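Local structure of uncharacterized protein VPA0106 (Vibrio parahaemolyticus, 3U07) at residues A[118-123]-A[308-313]; A[350-355]-A[402-407]. The protein is of unknown function, a DUF1254/DUF1214-family protein with a predicted signal sequence, built from two parts rich in beta-sheet together with a set of helices. The protein carries 2 engineered substitutions. All blocks are in the same frame, centred on the assembly; numbering follows the deposited sequence.

Contact 1 (A[118-123]-A[308-313])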
ATOM      1  N   HIS A 118       3.844   7.853  -6.332  1.00 20.62           N
ATOM      2  CA  HIS A 118       2.834   6.926  -5.815  1.00 18.00           C
ATOM      3  C   HIS A 118       2.430   5.825  -6.795  1.00 22.59           C
ATOM      4  O   HIS A 118       1.267   5.429  -6.863  1.00 16.51           O
ATOM      5  CB  HIS A 118       1.590   7.672  -5.306  1.00 16.99           C
ATOM      6  CG  HIS A 118       0.797   6.891  -4.297  1.00 18.71           C
ATOM      7  ND1 HIS A 118      -0.385   6.253  -4.606  1.00 15.92           N
ATOM      8  CD2 HIS A 118       1.041   6.621  -2.992  1.00 21.36           C
ATOM      9  CE1 HIS A 118      -0.835   5.623  -3.532  1.00 15.67           C
ATOM     10  NE2 HIS A 118       0.012   5.830  -2.541  1.00 17.41           N
ATOM     11  N   TYR A 119       3.411   5.340  -7.557  1.00 18.10           N
ATOM     12  CA  TYR A 119       3.196   4.240  -8.498  1.00 16.40           C
ATOM     13  C   TYR A 119       3.900   3.004  -7.962  1.00 19.49           C
ATOM     14  O   TYR A 119       5.049   3.083  -7.520  1.00 17.28           O
ATOM     15  CB  TYR A 119       3.808   4.517  -9.874  1.00 13.97           C
ATOM     16  CG  TYR A 119       3.100   5.542 -10.704  1.00 16.92           C
ATOM     17  CD1 TYR A 119       3.571   6.849 -10.778  1.00 15.04           C
ATOM     18  CD2 TYR A 119       1.962   5.203 -11.432  1.00 17.36           C
ATOM     19  CE1 TYR A 119       2.929   7.796 -11.557  1.00 18.79           C
ATOM     20  CE2 TYR A 119       1.310   6.145 -12.217  1.00 17.77           C
ATOM     21  CZ  TYR A 119       1.800   7.440 -12.273  1.00 22.16           C
ATOM     22  OH  TYR A 119       1.159   8.382 -13.039  1.00 19.79           O
ATOM     23  N   THR A 120       3.218   1.865  -7.987  1.00 19.70           N
ATOM     24  CA  THR A 120       3.855   0.628  -7.560  1.00 18.03           C
ATOM     25  C   THR A 120       4.818   0.286  -8.713  1.00 18.41           C
ATOM     26  O   THR A 120       4.424   0.324  -9.882  1.00 22.42           O
ATOM     27  CB  THR A 120       2.815  -0.504  -7.384  1.00 18.22           C
ATOM     28  OG1 THR A 120       2.144  -0.344  -6.124  1.00 16.06           O
ATOM     29  CG2 THR A 120       3.487  -1.868  -7.437  1.00 18.59           C
ATOM     30  N   ASN A 121       6.084   0.014  -8.405  1.00 21.13           N
ATOM     31  CA  ASN A 121       7.033  -0.327  -9.465  1.00 15.97           C
ATOM     32  C   ASN A 121       7.586  -1.737  -9.332  1.00 21.17           C
ATOM     33  O   ASN A 121       8.403  -2.177 -10.136  1.00 19.59           O
ATOM     34  CB  ASN A 121       8.179   0.701  -9.560  1.00 15.53           C
ATOM     35  CG  ASN A 121       8.874   0.968  -8.228  1.00 19.54           C
ATOM     36  OD1 ASN A 121       8.788   0.187  -7.280  1.00 19.02           O
ATOM     37  ND2 ASN A 121       9.596   2.083  -8.170  1.00 20.79           N
ATOM     38  N   ALA A 122       7.133  -2.450  -8.309  1.00 22.54           N
ATOM     39  CA  ALA A 122       7.542  -3.831  -8.121  1.00 22.88           C
ATOM     40  C   ALA A 122       6.637  -4.524  -7.116  1.00 24.67           C
ATOM     41  O   ALA A 122       6.266  -3.951  -6.087  1.00 18.25           O
ATOM     42  CB  ALA A 122       8.989  -3.911  -7.664  1.00 22.84           C
ATOM     43  N   ALA A 123       6.271  -5.758  -7.434  1.00 19.37           N
ATOM     44  CA  ALA A 123       5.433  -6.564  -6.558  1.00 18.87           C
ATOM     45  C   ALA A 123       5.828  -8.017  -6.779  1.00 22.03           C
ATOM     46  O   ALA A 123       5.162  -8.744  -7.513  1.00 24.42           O
ATOM     47  CB  ALA A 123       3.954  -6.363  -6.896  1.00 17.08           C
ATOM     48  N   GLY A 308      -1.165   1.832  -0.879  1.00 24.46           N
ATOM     49  CA  GLY A 308      -1.890   0.590  -1.059  1.00 23.78           C
ATOM     50  C   GLY A 308      -1.428  -0.251  -2.237  1.00 27.67           C
ATOM     51  O   GLY A 308      -0.957   0.263  -3.257  1.00 19.20           O
ATOM     52  N   LEU A 309      -1.554  -1.563  -2.077  1.00 20.68           N
ATOM     53  CA  LEU A 309      -1.183  -2.524  -3.113  1.00 21.78           C
ATOM     54  C   LEU A 309      -2.186  -2.495  -4.259  1.00 23.39           C
ATOM     55  O   LEU A 309      -3.358  -2.173  -4.059  1.00 28.31           O
ATOM     56  CB  LEU A 309      -1.179  -3.945  -2.543  1.00 22.86           C
ATOM     57  CG  LEU A 309       0.037  -4.483  -1.793  1.00 25.70           C
ATOM     58  CD1 LEU A 309      -0.349  -5.742  -1.036  1.00 18.21           C
ATOM     59  CD2 LEU A 309       1.160  -4.784  -2.786  1.00 23.84           C
ATOM     60  N   PRO A 310      -1.730  -2.804  -5.482  1.00 22.39           N
ATOM     61  CA  PRO A 310      -2.650  -2.819  -6.621  1.00 24.19           C
ATOM     62  C   PRO A 310      -3.656  -3.923  -6.266  1.00 23.49           C
ATOM     63  O   PRO A 310      -3.285  -4.936  -5.675  1.00 21.26           O
ATOM     64  CB  PRO A 310      -1.745  -3.210  -7.786  1.00 22.99           C
ATOM     65  CG  PRO A 310      -0.422  -2.570  -7.391  1.00 19.35           C
ATOM     66  CD  PRO A 310      -0.329  -2.935  -5.926  1.00 21.61           C
ATOM     67  N   PRO A 311      -4.933  -3.750  -6.624  1.00 21.76           N
ATOM     68  CA  PRO A 311      -5.944  -4.763  -6.300  1.00 21.11           C
ATOM     69  C   PRO A 311      -5.692  -6.224  -6.686  1.00 20.64           C
ATOM     70  O   PRO A 311      -6.225  -7.123  -6.037  1.00 21.69           O
ATOM     71  CB  PRO A 311      -7.213  -4.196  -6.936  1.00 20.91           C
ATOM     72  CG  PRO A 311      -6.692  -3.359  -8.062  1.00 26.04           C
ATOM     73  CD  PRO A 311      -5.517  -2.668  -7.434  1.00 20.59           C
ATOM     74  N   ILE A 312      -4.887  -6.469  -7.716  1.00 20.82           N
ATOM     75  CA  ILE A 312      -4.608  -7.841  -8.138  1.00 20.64           C
ATOM     76  C   ILE A 312      -3.776  -8.582  -7.092  1.00 22.56           C
ATOM     77  O   ILE A 312      -3.796  -9.809  -7.030  1.00 24.23           O
ATOM     78  CB  ILE A 312      -3.876  -7.877  -9.510  1.00 30.45           C
ATOM     79  CG1 ILE A 312      -3.799  -9.321 -10.026  1.00 30.59           C
ATOM     80  CG2 ILE A 312      -2.480  -7.285  -9.379  1.00 26.77           C
ATOM     81  CD1 ILE A 312      -3.289  -9.435 -11.458  1.00 31.43           C
ATOM     82  N   GLU A 313      -3.053  -7.834  -6.264  1.00 20.13           N
ATOM     83  CA  GLU A 313      -2.234  -8.441  -5.221  1.00 21.77           C
ATOM     84  C   GLU A 313      -3.052  -8.525  -3.940  1.00 23.24           C
ATOM     85  O   GLU A 313      -2.962  -9.500  -3.193  1.00 23.87           O
ATOM     86  CB  GLU A 313      -0.984  -7.602  -4.947  1.00 20.30           C
ATOM     87  CG  GLU A 313      -0.097  -7.339  -6.153  1.00 25.22           C
ATOM     88  CD  GLU A 313       0.448  -8.609  -6.776  1.00 28.33           C
ATOM     89  OE1 GLU A 313       0.502  -9.645  -6.081  1.00 23.62           O
ATOM     90  OE2 GLU A 313       0.836  -8.567  -7.961  1.00 33.40           O
TER
HETATM   91  O   HOH W   1      -0.168   0.884  -5.810  1.00 20.32           O
HETATM   92  O   HOH W   2       3.131 -10.454  -7.952  1.00 30.92           O
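Thr120 OG1 sits between two groups here: it shares a hydrogen bond with His112 NE2, and across the contact it meets an ordered water 2.6 Å away. That water donates onward to Gly308 O, so hydroxyl and carbonyl are tied through solvent although OG1 and Gly308 O themselves stand 4.3 Å apart. The Thr120 side chain also meets the CG-CD side of the Pro310 ring. With CG2 anti to the backbone N and OG1 beside it (chi1 -79°), the hydroxyl oxygen lies 3.6 Å from Pro310 CD and equally near CG, while Thr120 CB rests 3.8 Å from Pro310 CG. The His118 ring comes up obliquely to the backbone of Gly308, its NE2 held by Trp307 N.

At the other end a second water donates to Ala123 O at 2.7 Å and to Glu313 OE2, which also lies 4.0 Å from Ala123 CB. Glu313 CB points toward the strand, and the bend at chi2 (-61°) turns the carboxylate alongside Ala123 CB rather than straight into it. OE1 forms a salt bridge with Arg127, which should help keep the buried group charged. Glu313 N bonds to Pro310 O, closing a beta turn through Pro311 and Ile312.

Strand 120-125 is, within this chain, an edge strand of a four-stranded antiparallel sheet, and the loop leading to strand 315-319 lies beside it through two water bridges and the Pro310 contact. The strand itself pairs with 109-115, where Thr113 is set against two residues, Asn121 and Ala122, a classic beta bulge.

Contact 2 (A[350-355]-A[402-407])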
ATOM      1  N   VAL A 350     -11.313 -12.384   7.072  1.00 27.62           N
ATOM      2  CA  VAL A 350     -12.206 -11.340   7.545  1.00 24.33           C
ATOM      3  C   VAL A 350     -11.709 -11.074   8.961  1.00 25.09           C
ATOM      4  O   VAL A 350     -11.539 -11.999   9.752  1.00 30.23           O
ATOM      5  CB  VAL A 350     -13.707 -11.778   7.522  1.00 31.01           C
ATOM      6  CG1 VAL A 350     -13.876 -12.992   6.643  1.00 30.49           C
ATOM      7  CG2 VAL A 350     -14.229 -12.020   8.918  1.00 35.65           C
ATOM      8  N   THR A 351     -11.442  -9.811   9.264  1.00 29.90           N
ATOM      9  CA  THR A 351     -10.916  -9.434  10.572  1.00 28.48           C
ATOM     10  C   THR A 351     -11.839  -8.451  11.283  1.00 24.81           C
ATOM     11  O   THR A 351     -12.474  -7.613  10.646  1.00 24.34           O
ATOM     12  CB  THR A 351      -9.506  -8.801  10.421  1.00 30.40           C
ATOM     13  OG1 THR A 351      -8.668  -9.685   9.662  1.00 34.67           O
ATOM     14  CG2 THR A 351      -8.870  -8.550  11.785  1.00 26.35           C
ATOM     15  N   ILE A 352     -11.897  -8.553  12.605  1.00 26.61           N
ATOM     16  CA  ILE A 352     -12.751  -7.684  13.405  1.00 25.87           C
ATOM     17  C   ILE A 352     -11.984  -6.550  14.076  1.00 35.76           C
ATOM     18  O   ILE A 352     -10.938  -6.770  14.682  1.00 42.17           O
ATOM     19  CB  ILE A 352     -13.483  -8.494  14.500  1.00 30.27           C
ATOM     20  CG1 ILE A 352     -14.324  -9.593  13.848  1.00 28.04           C
ATOM     21  CG2 ILE A 352     -14.346  -7.569  15.355  1.00 30.79           C
ATOM     22  CD1 ILE A 352     -15.291  -9.082  12.787  1.00 24.38           C
ATOM     23  N   TYR A 353     -12.524  -5.340  13.967  1.00 32.97           N
ATOM     24  CA  TYR A 353     -11.913  -4.155  14.561  1.00 40.40           C
ATOM     25  C   TYR A 353     -12.969  -3.355  15.324  1.00 39.36           C
ATOM     26  O   TYR A 353     -14.143  -3.347  14.947  1.00 35.24           O
ATOM     27  CB  TYR A 353     -11.321  -3.258  13.470  1.00 41.15           C
ATOM     28  CG  TYR A 353     -10.259  -3.910  12.613  1.00 40.19           C
ATOM     29  CD1 TYR A 353      -8.905  -3.805  12.941  1.00 40.88           C
ATOM     30  CD2 TYR A 353     -10.608  -4.626  11.469  1.00 37.94           C
ATOM     31  CE1 TYR A 353      -7.926  -4.396  12.146  1.00 42.71           C
ATOM     32  CE2 TYR A 353      -9.638  -5.222  10.668  1.00 37.61           C
ATOM     33  CZ  TYR A 353      -8.302  -5.103  11.012  1.00 42.65           C
ATOM     34  OH  TYR A 353      -7.349  -5.689  10.214  1.00 42.93           O
ATOM     35  N   GLY A 354     -12.552  -2.684  16.395  1.00 29.99           N
ATOM     36  CA  GLY A 354     -13.484  -1.872  17.155  1.00 32.54           C
ATOM     37  C   GLY A 354     -13.595  -0.520  16.476  1.00 34.86           C
ATOM     38  O   GLY A 354     -12.596   0.018  16.004  1.00 41.26           O
ATOM     39  N   ASN A 355     -14.797   0.037  16.405  1.00 33.67           N
ATOM     40  CA  ASN A 355     -14.971   1.337  15.762  1.00 33.49           C
ATOM     41  C   ASN A 355     -14.292   2.471  16.528  1.00 42.45           C
ATOM     42  O   ASN A 355     -13.899   3.482  15.938  1.00 41.47           O
ATOM     43  CB  ASN A 355     -16.457   1.676  15.618  1.00 36.93           C
ATOM     44  CG  ASN A 355     -17.127   0.901  14.510  1.00 39.35           C
ATOM     45  OD1 ASN A 355     -17.446  -0.274  14.666  1.00 39.18           O
ATOM     46  ND2 ASN A 355     -17.335   1.555  13.371  1.00 38.06           N
ATOM     47  N   PRO A 402     -14.843 -14.277  17.453  1.00 44.22           N
ATOM     48  CA  PRO A 402     -15.180 -13.403  18.576  1.00 39.40           C
ATOM     49  C   PRO A 402     -15.460 -11.993  18.077  1.00 36.79           C
ATOM     50  O   PRO A 402     -14.862 -11.541  17.104  1.00 31.12           O
ATOM     51  CB  PRO A 402     -13.925 -13.458  19.448  1.00 38.13           C
ATOM     52  CG  PRO A 402     -13.395 -14.826  19.186  1.00 44.96           C
ATOM     53  CD  PRO A 402     -13.542 -14.930  17.684  1.00 48.91           C
ATOM     54  N   VAL A 403     -16.371 -11.309  18.749  1.00 36.51           N
ATOM     55  CA  VAL A 403     -16.723  -9.948  18.398  1.00 32.55           C
ATOM     56  C   VAL A 403     -16.862  -9.227  19.739  1.00 33.29           C
ATOM     57  O   VAL A 403     -17.361  -9.800  20.704  1.00 36.21           O
ATOM     58  CB  VAL A 403     -18.024  -9.950  17.554  1.00 38.80           C
ATOM     59  CG1 VAL A 403     -19.019  -8.943  18.075  1.00 40.61           C
ATOM     60  CG2 VAL A 403     -17.665  -9.672  16.095  1.00 33.59           C
ATOM     61  N   PRO A 404     -16.400  -7.968  19.824  1.00 33.73           N
ATOM     62  CA  PRO A 404     -16.470  -7.194  21.068  1.00 37.77           C
ATOM     63  C   PRO A 404     -17.842  -6.684  21.492  1.00 40.77           C
ATOM     64  O   PRO A 404     -18.760  -6.585  20.681  1.00 40.08           O
ATOM     65  CB  PRO A 404     -15.502  -6.053  20.804  1.00 35.11           C
ATOM     66  CG  PRO A 404     -15.758  -5.761  19.367  1.00 38.25           C
ATOM     67  CD  PRO A 404     -15.823  -7.151  18.741  1.00 36.85           C
ATOM     68  N   GLU A 405     -17.952  -6.356  22.778  1.00 42.45           N
ATOM     69  CA  GLU A 405     -19.181  -5.831  23.372  1.00 42.03           C
ATOM     70  C   GLU A 405     -19.312  -4.340  23.057  1.00 44.07           C
ATOM     71  O   GLU A 405     -19.612  -3.534  23.939  1.00 46.84           O
ATOM     72  CB  GLU A 405     -19.154  -6.010  24.892  1.00 45.83           C
ATOM     73  CG  GLU A 405     -19.040  -7.448  25.361  1.00 57.54           C
ATOM     74  CD  GLU A 405     -20.359  -8.011  25.846  1.00 71.64           C
ATOM     75  OE1 GLU A 405     -21.319  -8.057  25.050  1.00 76.38           O
ATOM     76  OE2 GLU A 405     -20.433  -8.408  27.029  1.00 77.24           O
ATOM     77  N   LYS A 406     -19.086  -3.980  21.800  1.00 33.97           N
ATOM     78  CA  LYS A 406     -19.168  -2.591  21.365  1.00 30.90           C
ATOM     79  C   LYS A 406     -19.291  -2.531  19.848  1.00 28.31           C
ATOM     80  O   LYS A 406     -19.243  -3.557  19.178  1.00 31.52           O
ATOM     81  CB  LYS A 406     -17.910  -1.838  21.804  1.00 30.99           C
ATOM     82  CG  LYS A 406     -16.607  -2.515  21.397  1.00 32.23           C
ATOM     83  CD  LYS A 406     -15.428  -1.550  21.472  1.00 38.25           C
ATOM     84  CE  LYS A 406     -14.110  -2.257  21.177  1.00 44.84           C
ATOM     85  NZ  LYS A 406     -12.955  -1.317  21.210  1.00 42.84           N
ATOM     86  N   PRO A 407     -19.476  -1.327  19.287  1.00 29.39           N
ATOM     87  CA  PRO A 407     -19.586  -1.245  17.830  1.00 29.65           C
ATOM     88  C   PRO A 407     -18.288  -1.750  17.202  1.00 39.40           C
ATOM     89  O   PRO A 407     -17.196  -1.446  17.685  1.00 41.53           O
ATOM     90  CB  PRO A 407     -19.808   0.245  17.589  1.00 30.34           C
ATOM     91  CG  PRO A 407     -20.588   0.660  18.806  1.00 33.42           C
ATOM     92  CD  PRO A 407     -19.823  -0.038  19.913  1.00 35.04           C
TER
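The Asn355 amide stands end-on over the Pro407 carbonyl, the two planes at about a right angle, with Asn355 OD1 3.1 Å above Pro407 C. Asn355 N reaches the same face of that group: it bonds to Pro407 O at 3.1 Å, nearly straight at 177° but 41° out of the carbonyl plane. OD1 and Pro407 O, both acceptors, make no bond with each other; Lys327 NZ bonds to OD1 and probably eases their closeness, while on the other arm of the amide ND2 holds Asp320. Pro407 CB lies 3.8 Å from Asn355 OD1.

Strand 347-354 runs inside an antiparallel sheet, between strands 408-417 and 369-371, whereas 402-407 is the link by which the chain passes from edge strand 400-402 of a second, mixed sheet into 408-417. Ile352 makes the apolar contact between strand and link. With CG1 beside the backbone N (chi1 -59°) and CG2 therefore anti to it, Ile352 presses CG2 3.7 Å from Pro404 CD, and its branches cross Val403 at about a right angle, CG2 to CG2 at 4.0 Å. Leu401 and Ala410 pack on the same isoleucine. Farther along, the extended Lys406 chain passes Gly354, CE 4.1 Å from the bare CA, on its way to a salt bridge between NZ and Asp356.

How the contacts relate
From the N terminus, the chain lays down strand 120-125, then completes its sheet and a mixed one before a run of helices brings it back at 308-313; contact 1 closes that loop of 184 residues and ties the first sheet to the lead-in of strand 315-319. That strand opens a second antiparallel sheet with the same 1-4-2-3 strand order as the first. Contact 2 lies wholly within this later part, closing a 46-residue loop that contains no helix and joining two of its sheets. The contacts follow one another in series, neither nesting nor crossing. Their centres are 28 Å apart and their nearest atoms about 13 Å, without touching.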